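Local coordinates for protein hyperpolarization-activated (Ih) channel (Strongylocentrotus purpuratus, PDB 2PTM) that probably works as a voltage-gated, hyperpolarization-activated potassium channel of the cell membrane, and binds cyclic AMP through the C-terminal region described here, at residues A[121-126]-A[155-160]; A[97-102]-A[163-168]; A[74-79]-A[139-144]. All blocks are in the same frame, centred on the assembly; numbering follows the deposited sequence.

Interaction 1: A[121-126]-A[155-160]. With CMP (adenosine-3',5'-cyclic-monophosphate), chain C.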
# COMPACT_ATOMS: atom_id res chain seq x y z
N GLY A 121 -25.14 7.57 -19.71
CA GLY A 121 -25.04 6.41 -20.57
C GLY A 121 -26.26 5.52 -20.45
O GLY A 121 -27.14 5.74 -19.61
N ILE A 122 -26.30 4.50 -21.29
CA ILE A 122 -27.40 3.54 -21.29
C ILE A 122 -26.81 2.14 -21.22
O ILE A 122 -25.90 1.82 -21.97
CB ILE A 122 -28.22 3.66 -22.57
CG1 ILE A 122 -28.85 5.06 -22.67
CG2 ILE A 122 -29.27 2.57 -22.61
CD1 ILE A 122 -29.53 5.33 -23.98
N VAL A 123 -27.32 1.33 -20.30
CA VAL A 123 -26.91 -0.07 -20.21
C VAL A 123 -28.12 -0.99 -20.33
O VAL A 123 -29.25 -0.58 -20.02
CB VAL A 123 -26.15 -0.37 -18.89
CG1 VAL A 123 -24.94 0.52 -18.77
CG2 VAL A 123 -27.06 -0.19 -17.69
N ASP A 124 -27.89 -2.20 -20.82
CA ASP A 124 -28.93 -3.23 -20.88
C ASP A 124 -28.72 -4.23 -19.76
O ASP A 124 -27.58 -4.62 -19.49
CB ASP A 124 -28.86 -3.99 -22.21
CG ASP A 124 -29.33 -3.16 -23.39
OD1 ASP A 124 -30.14 -2.23 -23.20
OD2 ASP A 124 -28.90 -3.46 -24.51
N ILE A 125 -29.81 -4.63 -19.10
CA ILE A 125 -29.78 -5.69 -18.11
C ILE A 125 -30.17 -6.99 -18.81
O ILE A 125 -31.29 -7.12 -19.29
CB ILE A 125 -30.77 -5.40 -16.95
CG1 ILE A 125 -30.53 -4.01 -16.36
CG2 ILE A 125 -30.70 -6.50 -15.89
CD1 ILE A 125 -29.12 -3.77 -15.88
N ILE A 126 -29.25 -7.95 -18.88
CA ILE A 126 -29.45 -9.15 -19.68
C ILE A 126 -29.53 -10.39 -18.80
O ILE A 126 -28.56 -10.72 -18.10
CB ILE A 126 -28.30 -9.33 -20.71
CG1 ILE A 126 -28.10 -8.03 -21.50
CG2 ILE A 126 -28.56 -10.54 -21.61
CD1 ILE A 126 -26.98 -8.08 -22.52
N ALA A 155 -27.58 -10.98 -13.14
CA ALA A 155 -27.84 -10.60 -14.51
C ALA A 155 -26.53 -10.06 -15.06
O ALA A 155 -25.63 -9.74 -14.28
CB ALA A 155 -28.91 -9.51 -14.57
N SER A 156 -26.40 -9.95 -16.38
CA SER A 156 -25.27 -9.24 -16.94
C SER A 156 -25.67 -7.80 -17.23
O SER A 156 -26.85 -7.49 -17.37
CB SER A 156 -24.77 -9.92 -18.22
OG SER A 156 -24.43 -11.27 -17.98
N VAL A 157 -24.68 -6.90 -17.30
CA VAL A 157 -24.96 -5.51 -17.63
C VAL A 157 -24.02 -5.11 -18.76
O VAL A 157 -22.80 -5.18 -18.60
CB VAL A 157 -24.75 -4.59 -16.42
CG1 VAL A 157 -25.06 -3.13 -16.78
CG2 VAL A 157 -25.61 -5.07 -15.23
N LYS A 158 -24.60 -4.69 -19.88
CA LYS A 158 -23.83 -4.40 -21.09
C LYS A 158 -24.08 -2.97 -21.53
O LYS A 158 -25.22 -2.56 -21.65
CB LYS A 158 -24.23 -5.36 -22.21
CG LYS A 158 -23.40 -5.26 -23.50
CD LYS A 158 -23.89 -6.31 -24.50
CE LYS A 158 -22.97 -6.40 -25.73
NZ LYS A 158 -23.56 -7.28 -26.78
N CYS A 159 -23.01 -2.23 -21.80
CA CYS A 159 -23.14 -0.85 -22.25
C CYS A 159 -23.67 -0.74 -23.67
O CYS A 159 -23.18 -1.40 -24.59
CB CYS A 159 -21.79 -0.15 -22.19
SG CYS A 159 -21.13 -0.02 -20.54
N GLU A 160 -24.66 0.13 -23.87
CA GLU A 160 -25.15 0.43 -25.21
C GLU A 160 -24.34 1.60 -25.78
O GLU A 160 -24.04 1.62 -26.96
CB GLU A 160 -26.65 0.77 -25.21
CG GLU A 160 -27.58 -0.41 -24.99
CD GLU A 160 -27.85 -1.18 -26.26
OE1 GLU A 160 -29.03 -1.47 -26.54
OE2 GLU A 160 -26.88 -1.48 -27.00
P CMP C . -26.13 -7.59 -9.39
O1P CMP C . -26.80 -9.00 -9.32
O2P CMP C . -25.15 -7.25 -8.37
O5' CMP C . -25.64 -7.56 -10.93
C5' CMP C . -26.44 -7.26 -12.04
C4' CMP C . -27.36 -6.07 -11.81
O4' CMP C . -28.45 -5.93 -12.71
C3' CMP C . -28.09 -6.31 -10.51
O3' CMP C . -27.38 -6.56 -9.34
C2' CMP C . -29.17 -5.23 -10.42
O2' CMP C . -28.55 -3.99 -10.15
C1' CMP C . -29.48 -5.19 -11.96
N9 CMP C . -30.75 -5.79 -12.26
C8 CMP C . -31.11 -7.17 -12.27
N7 CMP C . -32.39 -7.36 -12.65
C5 CMP C . -32.90 -6.08 -12.87
C6 CMP C . -34.17 -5.57 -13.27
N6 CMP C . -35.21 -6.42 -13.55
N1 CMP C . -34.33 -4.21 -13.38
C2 CMP C . -33.28 -3.40 -13.13
N3 CMP C . -32.03 -3.73 -12.75
C4 CMP C . -31.87 -5.08 -12.65
O HOH W 1 -25.94 -3.15 -24.54
O HOH W 2 -26.69 -12.85 -18.28
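Val123 meets Val157 where strands 123-126 and 156-159 run antiparallel, its CB 3.6 Å from Val157 CG1. The face that also carries Ile125 and Cys159 is tightly packed. Ile125 and Val157 run alongside each other in the same direction, with Ile125 CD1 3.8 Å from Val157 CG2. Because CG1 of Val157 stands anti to the backbone N (chi1 -179°), one methyl serves Val123 and the other serves Ile125 and the ribose O4' of cyclic AMP. Ile125 CG2 sits over one face of the purine, 3.7 Å from its N9, and touches Ala155 CB. Branched, apolar residues suit a strand face that lines the nucleotide pocket. Nearly straight backbone hydrogen bonds join the strands, Ile126 N to Ser156 O measuring 2.9 Å.

The looser, solvent side is the reverse face about Lys158 and Glu160: Glu160 is exposed, Lys158 and Ile126 partly so. Ile126 CD1 rests on Lys158 CB at 3.9 Å, while the extended lysine carries its ammonium group away. Asp124 OD2 comes within 2.8 Å of Glu160 OE1, the carboxylate planes 66° apart, which would probably raise the pKa of at least one. Ser135 hydrogen-bonds the other oxygen, Asp124 OD1. At the far end a water links Ile126 O to Ser156 OG, which also accepts from Glu108 N. An apolar face toward the nucleotide, backed by a mixed one, fits the cupin-clan beta roll of a cyclic nucleotide-binding domain.

Interaction 2: A[97-102]-A[163-168]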
# COMPACT_ATOMS: atom_id res chain seq x y z
N GLU A 97 -15.37 5.77 -13.39
CA GLU A 97 -15.02 4.72 -14.34
C GLU A 97 -15.68 5.06 -15.66
O GLU A 97 -16.77 5.64 -15.67
CB GLU A 97 -15.51 3.33 -13.86
CG GLU A 97 -14.78 2.81 -12.61
CD GLU A 97 -15.12 1.37 -12.28
OE1 GLU A 97 -15.26 0.55 -13.22
OE2 GLU A 97 -15.22 1.04 -11.08
N VAL A 98 -15.04 4.71 -16.76
CA VAL A 98 -15.64 4.90 -18.07
C VAL A 98 -15.62 3.56 -18.78
O VAL A 98 -14.62 2.83 -18.70
CB VAL A 98 -14.84 5.93 -18.93
CG1 VAL A 98 -15.23 5.82 -20.40
CG2 VAL A 98 -15.07 7.35 -18.42
N PHE A 99 -16.74 3.23 -19.44
CA PHE A 99 -16.84 2.03 -20.27
C PHE A 99 -17.32 2.41 -21.68
O PHE A 99 -17.88 3.50 -21.90
CB PHE A 99 -17.79 0.99 -19.65
CG PHE A 99 -17.22 0.29 -18.43
CD1 PHE A 99 -16.58 -0.95 -18.54
CD2 PHE A 99 -17.35 0.85 -17.16
CE1 PHE A 99 -16.06 -1.60 -17.44
CE2 PHE A 99 -16.84 0.21 -16.04
CZ PHE A 99 -16.19 -1.02 -16.18
N GLN A 100 -17.11 1.50 -22.62
CA GLN A 100 -17.37 1.73 -24.04
C GLN A 100 -18.52 0.87 -24.54
O GLN A 100 -18.86 -0.12 -23.92
CB GLN A 100 -16.10 1.44 -24.85
CG GLN A 100 -15.03 2.53 -24.68
CD GLN A 100 -13.67 2.12 -25.18
OE1 GLN A 100 -13.05 1.22 -24.63
NE2 GLN A 100 -13.19 2.80 -26.23
N PRO A 101 -19.12 1.26 -25.68
CA PRO A 101 -20.23 0.50 -26.26
C PRO A 101 -19.90 -1.00 -26.37
O PRO A 101 -18.80 -1.35 -26.78
CB PRO A 101 -20.37 1.11 -27.66
CG PRO A 101 -19.92 2.50 -27.49
CD PRO A 101 -18.83 2.48 -26.45
N ALA A 102 -20.86 -1.83 -25.96
CA ALA A 102 -20.75 -3.29 -25.97
C ALA A 102 -19.89 -3.90 -24.85
O ALA A 102 -19.80 -5.12 -24.73
CB ALA A 102 -20.32 -3.81 -27.37
N CYS A 163 -20.31 4.98 -21.40
CA CYS A 163 -20.91 5.17 -20.08
C CYS A 163 -19.90 5.74 -19.12
O CYS A 163 -18.77 5.27 -19.06
CB CYS A 163 -21.46 3.85 -19.52
SG CYS A 163 -22.89 3.23 -20.44
N THR A 164 -20.32 6.75 -18.39
CA THR A 164 -19.51 7.26 -17.30
C THR A 164 -20.22 6.86 -16.02
O THR A 164 -21.38 7.20 -15.80
CB THR A 164 -19.34 8.78 -17.40
OG1 THR A 164 -20.63 9.39 -17.47
CG2 THR A 164 -18.59 9.13 -18.68
N LEU A 165 -19.51 6.11 -15.19
CA LEU A 165 -20.07 5.51 -13.98
C LEU A 165 -19.26 5.95 -12.78
O LEU A 165 -18.10 6.37 -12.91
CB LEU A 165 -20.01 3.98 -14.08
CG LEU A 165 -20.56 3.34 -15.35
CD1 LEU A 165 -20.34 1.83 -15.34
CD2 LEU A 165 -22.04 3.68 -15.48
N PHE A 166 -19.87 5.85 -11.60
CA PHE A 166 -19.12 6.00 -10.35
C PHE A 166 -19.36 4.75 -9.54
O PHE A 166 -20.51 4.41 -9.25
CB PHE A 166 -19.61 7.23 -9.59
CG PHE A 166 -19.16 8.53 -10.21
CD1 PHE A 166 -17.96 9.11 -9.83
CD2 PHE A 166 -19.92 9.14 -11.18
CE1 PHE A 166 -17.54 10.30 -10.40
CE2 PHE A 166 -19.51 10.33 -11.77
CZ PHE A 166 -18.31 10.91 -11.38
N SER A 167 -18.28 4.05 -9.19
CA SER A 167 -18.44 2.79 -8.47
C SER A 167 -18.22 2.97 -6.97
O SER A 167 -17.53 3.90 -6.55
CB SER A 167 -17.49 1.73 -9.02
OG SER A 167 -16.14 2.14 -8.89
N LEU A 168 -18.84 2.09 -6.19
CA LEU A 168 -18.63 2.03 -4.75
C LEU A 168 -18.24 0.59 -4.42
O LEU A 168 -19.01 -0.33 -4.69
CB LEU A 168 -19.93 2.38 -4.02
CG LEU A 168 -19.87 2.66 -2.52
CD1 LEU A 168 -19.08 3.94 -2.24
CD2 LEU A 168 -21.31 2.78 -2.00
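Strands 95-99 and 163-169 are antiparallel neighbours in one sheet of the cyclic nucleotide-binding beta roll, and this contact pairs Glu97 with Leu165 and Phe99 with Cys163 as hydrogen-bonded pairs. Leu165 N reaches Glu97 O at 2.8 Å, and Phe99 N reaches Cys163 O at 2.9 Å.

Between them Val98 and Thr164 form a non-hydrogen-bonded pair, their side chains lying parallel with Val98 CG2 4.0 Å from Thr164 CG2. Threonine suits the place because its methyl can face the valine while OG1 bonds to Gln119 OE1; Val98 also packs on Tyr37 and Tyr40 of helix 28-42. On the reverse face Leu165 crosses Phe99 at about a right angle and sets CD1 3.6 Å from ring atom CD2. Phe116 and Ile118 of strand 114-118 hem in the leucine, and Phe99 touches Ser59 of a neighbouring subunit.

The polar grip lies at the end of the same face. Ser167 OG, placed between its own backbone N and carbonyl carbon (chi1 60°), donates to Glu97 OE2 over 2.6 Å, from the anti side and 24° out of the carboxylate plane. Glu97 runs out extended beyond CG to reach it, and the same oxygen forms a salt bridge with Arg114 NE. With an alanine here in place of Glu97, Arg114 would probably lose this countercharge and the buried Ser167 hydroxyl this acceptor. The arginine and serine donors probably favour the ionised form of Glu97, and bonds to both carboxylate oxygens would restrict the turning of the group.

Interaction 3: A[74-79]-A[139-144]. With CMP (adenosine-3',5'-cyclic-monophosphate), chain C.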
# COMPACT_ATOMS: atom_id res chain seq x y z
N ALA A 74 -28.19 14.87 -8.00
CA ALA A 74 -29.49 15.40 -8.38
C ALA A 74 -30.29 14.41 -9.23
O ALA A 74 -31.52 14.39 -9.18
CB ALA A 74 -29.35 16.73 -9.12
N SER A 75 -29.59 13.58 -10.00
CA SER A 75 -30.23 12.65 -10.93
C SER A 75 -30.62 11.32 -10.30
O SER A 75 -31.46 10.59 -10.85
CB SER A 75 -29.34 12.39 -12.15
OG SER A 75 -28.23 11.59 -11.79
N VAL A 76 -30.01 10.99 -9.17
CA VAL A 76 -30.31 9.74 -8.48
C VAL A 76 -31.43 9.90 -7.45
O VAL A 76 -31.21 10.44 -6.37
CB VAL A 76 -29.05 9.15 -7.81
CG1 VAL A 76 -29.38 7.82 -7.14
CG2 VAL A 76 -27.95 8.96 -8.83
N PRO A 77 -32.63 9.40 -7.78
CA PRO A 77 -33.77 9.51 -6.86
C PRO A 77 -33.44 8.93 -5.49
O PRO A 77 -33.97 9.40 -4.49
CB PRO A 77 -34.86 8.68 -7.55
CG PRO A 77 -34.48 8.70 -9.01
CD PRO A 77 -32.98 8.66 -9.00
N PHE A 78 -32.54 7.94 -5.46
CA PHE A 78 -32.09 7.32 -4.22
C PHE A 78 -31.63 8.36 -3.19
O PHE A 78 -31.86 8.19 -1.99
CB PHE A 78 -30.96 6.32 -4.54
CG PHE A 78 -30.33 5.69 -3.33
CD1 PHE A 78 -31.06 4.85 -2.50
CD2 PHE A 78 -28.99 5.90 -3.03
CE1 PHE A 78 -30.48 4.26 -1.39
CE2 PHE A 78 -28.40 5.32 -1.93
CZ PHE A 78 -29.14 4.50 -1.11
N PHE A 79 -31.01 9.43 -3.66
CA PHE A 79 -30.46 10.46 -2.77
C PHE A 79 -31.48 11.49 -2.30
O PHE A 79 -31.15 12.36 -1.50
CB PHE A 79 -29.29 11.19 -3.43
CG PHE A 79 -28.08 10.34 -3.65
CD1 PHE A 79 -27.62 9.49 -2.65
CD2 PHE A 79 -27.37 10.40 -4.84
CE1 PHE A 79 -26.49 8.71 -2.85
CE2 PHE A 79 -26.25 9.62 -5.04
CZ PHE A 79 -25.81 8.78 -4.04
N GLY A 139 -28.66 8.49 -13.75
CA GLY A 139 -29.31 8.62 -12.46
C GLY A 139 -29.70 7.30 -11.84
O GLY A 139 -30.15 7.25 -10.69
N SER A 140 -29.55 6.22 -12.59
CA SER A 140 -29.88 4.91 -12.04
C SER A 140 -28.61 4.27 -11.47
O SER A 140 -27.53 4.86 -11.48
CB SER A 140 -30.53 4.02 -13.11
OG SER A 140 -31.10 2.87 -12.53
N TYR A 141 -28.75 3.06 -10.94
CA TYR A 141 -27.59 2.36 -10.41
C TYR A 141 -27.80 0.87 -10.59
O TYR A 141 -28.93 0.43 -10.82
CB TYR A 141 -27.33 2.73 -8.95
CG TYR A 141 -28.43 2.37 -7.97
CD1 TYR A 141 -28.75 1.05 -7.70
CD2 TYR A 141 -29.13 3.36 -7.30
CE1 TYR A 141 -29.75 0.72 -6.80
CE2 TYR A 141 -30.13 3.05 -6.39
CZ TYR A 141 -30.43 1.73 -6.14
OH TYR A 141 -31.42 1.41 -5.24
N PHE A 142 -26.72 0.10 -10.52
CA PHE A 142 -26.84 -1.34 -10.69
C PHE A 142 -25.64 -2.02 -10.04
O PHE A 142 -24.64 -1.38 -9.75
CB PHE A 142 -26.92 -1.71 -12.17
CG PHE A 142 -25.70 -1.30 -12.98
CD1 PHE A 142 -24.57 -2.10 -13.01
CD2 PHE A 142 -25.70 -0.11 -13.69
CE1 PHE A 142 -23.44 -1.72 -13.76
CE2 PHE A 142 -24.58 0.29 -14.44
CZ PHE A 142 -23.45 -0.51 -14.47
N GLY A 143 -25.76 -3.33 -9.83
CA GLY A 143 -24.69 -4.13 -9.26
C GLY A 143 -24.77 -4.15 -7.75
O GLY A 143 -23.82 -4.54 -7.06
N GLU A 144 -25.91 -3.73 -7.21
CA GLU A 144 -26.08 -3.70 -5.76
C GLU A 144 -26.55 -5.03 -5.18
O GLU A 144 -26.30 -5.33 -4.02
CB GLU A 144 -27.05 -2.58 -5.35
CG GLU A 144 -28.53 -2.93 -5.50
CD GLU A 144 -29.02 -2.90 -6.94
OE1 GLU A 144 -28.25 -2.52 -7.84
OE2 GLU A 144 -30.19 -3.24 -7.16
P CMP C . -26.13 -7.59 -9.39
O1P CMP C . -26.80 -9.00 -9.32
O2P CMP C . -25.15 -7.25 -8.37
O5' CMP C . -25.64 -7.56 -10.93
C5' CMP C . -26.44 -7.26 -12.04
C4' CMP C . -27.36 -6.07 -11.81
O4' CMP C . -28.45 -5.93 -12.71
C3' CMP C . -28.09 -6.31 -10.51
O3' CMP C . -27.38 -6.56 -9.34
C2' CMP C . -29.17 -5.23 -10.42
O2' CMP C . -28.55 -3.99 -10.15
C1' CMP C . -29.48 -5.19 -11.96
N9 CMP C . -30.75 -5.79 -12.26
C8 CMP C . -31.11 -7.17 -12.27
N7 CMP C . -32.39 -7.36 -12.65
C5 CMP C . -32.90 -6.08 -12.87
C6 CMP C . -34.17 -5.57 -13.27
N6 CMP C . -35.21 -6.42 -13.55
N1 CMP C . -34.33 -4.21 -13.38
C2 CMP C . -33.28 -3.40 -13.13
N3 CMP C . -32.03 -3.73 -12.75
C4 CMP C . -31.87 -5.08 -12.65
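Phe78 swings its ring out with CG opposite the backbone N (chi1 176°), and Tyr141 answers with CG set between its own N and carbonyl carbon (chi1 62°), which turns the edge of Tyr141 to the face of Phe78 in a T-shaped stack, centroids 5.7 Å apart and planes at 77°. Tyr141 CE2 lies 3.8 Å from Phe78 CB, while Val76 CG1 approaches the tyrosine edge near the ring plane. Phenylalanine suits the place, offering a face to that edge while Met183, Thr186 and Met187 of helix 181-192 pack against it.

This joins the end of helix 70-75 and the 3-10 turn 77-79, in which Phe79 N bonds to Val76 O, to the strand that leads into the phosphate-binding cassette of the cyclic nucleotide-binding beta roll. There Gly143 N donates to the ribose O2' of cyclic AMP at 2.9 Å, and O2' donates to Glu144 OE1 at 2.8 Å. Arg194 salt-bridges the other carboxylate oxygen, Glu144 OE2, and bonds to Tyr141 O.

Gly139 tucks under the helix end, its CA making a CA-H...O contact of 3.3 Å to Ser75 O. Another joins Val76 CA to Gly139 O at 3.3 Å. Ser75 OG is hydrogen-bonded to Leu72 O in its own helix and merely packs on Gly139 CA. A CB on Gly139 would strike Ser75 O and, at this positive phi, be jammed against the preceding carbonyl O.

Overall arrangement
The centres of interactions 1 and 2 are about 11 Å apart, those of 2 and 3 about 14 Å and those of 1 and 3 about 15 Å. Interaction 2 lies in the sheet holding strands 95-99, 163-169, 114-118 and 141-142, which segment 139-144 of interaction 3 also reaches; interaction 1 joins two strands of the other sheet. Along the chain the order is 74-79, 97-102, 121-126, 139-144, 155-160, 163-168, so interaction 3 crosses both others, while 97-102 and 163-168 enclose interaction 1. Phe142 touches Val123, Val157 and Leu165, tying all three together between the sheets. Interactions 1 and 3 both reach cyclic AMP, and interaction 3 joins that side of the roll to the end of helix 70-75.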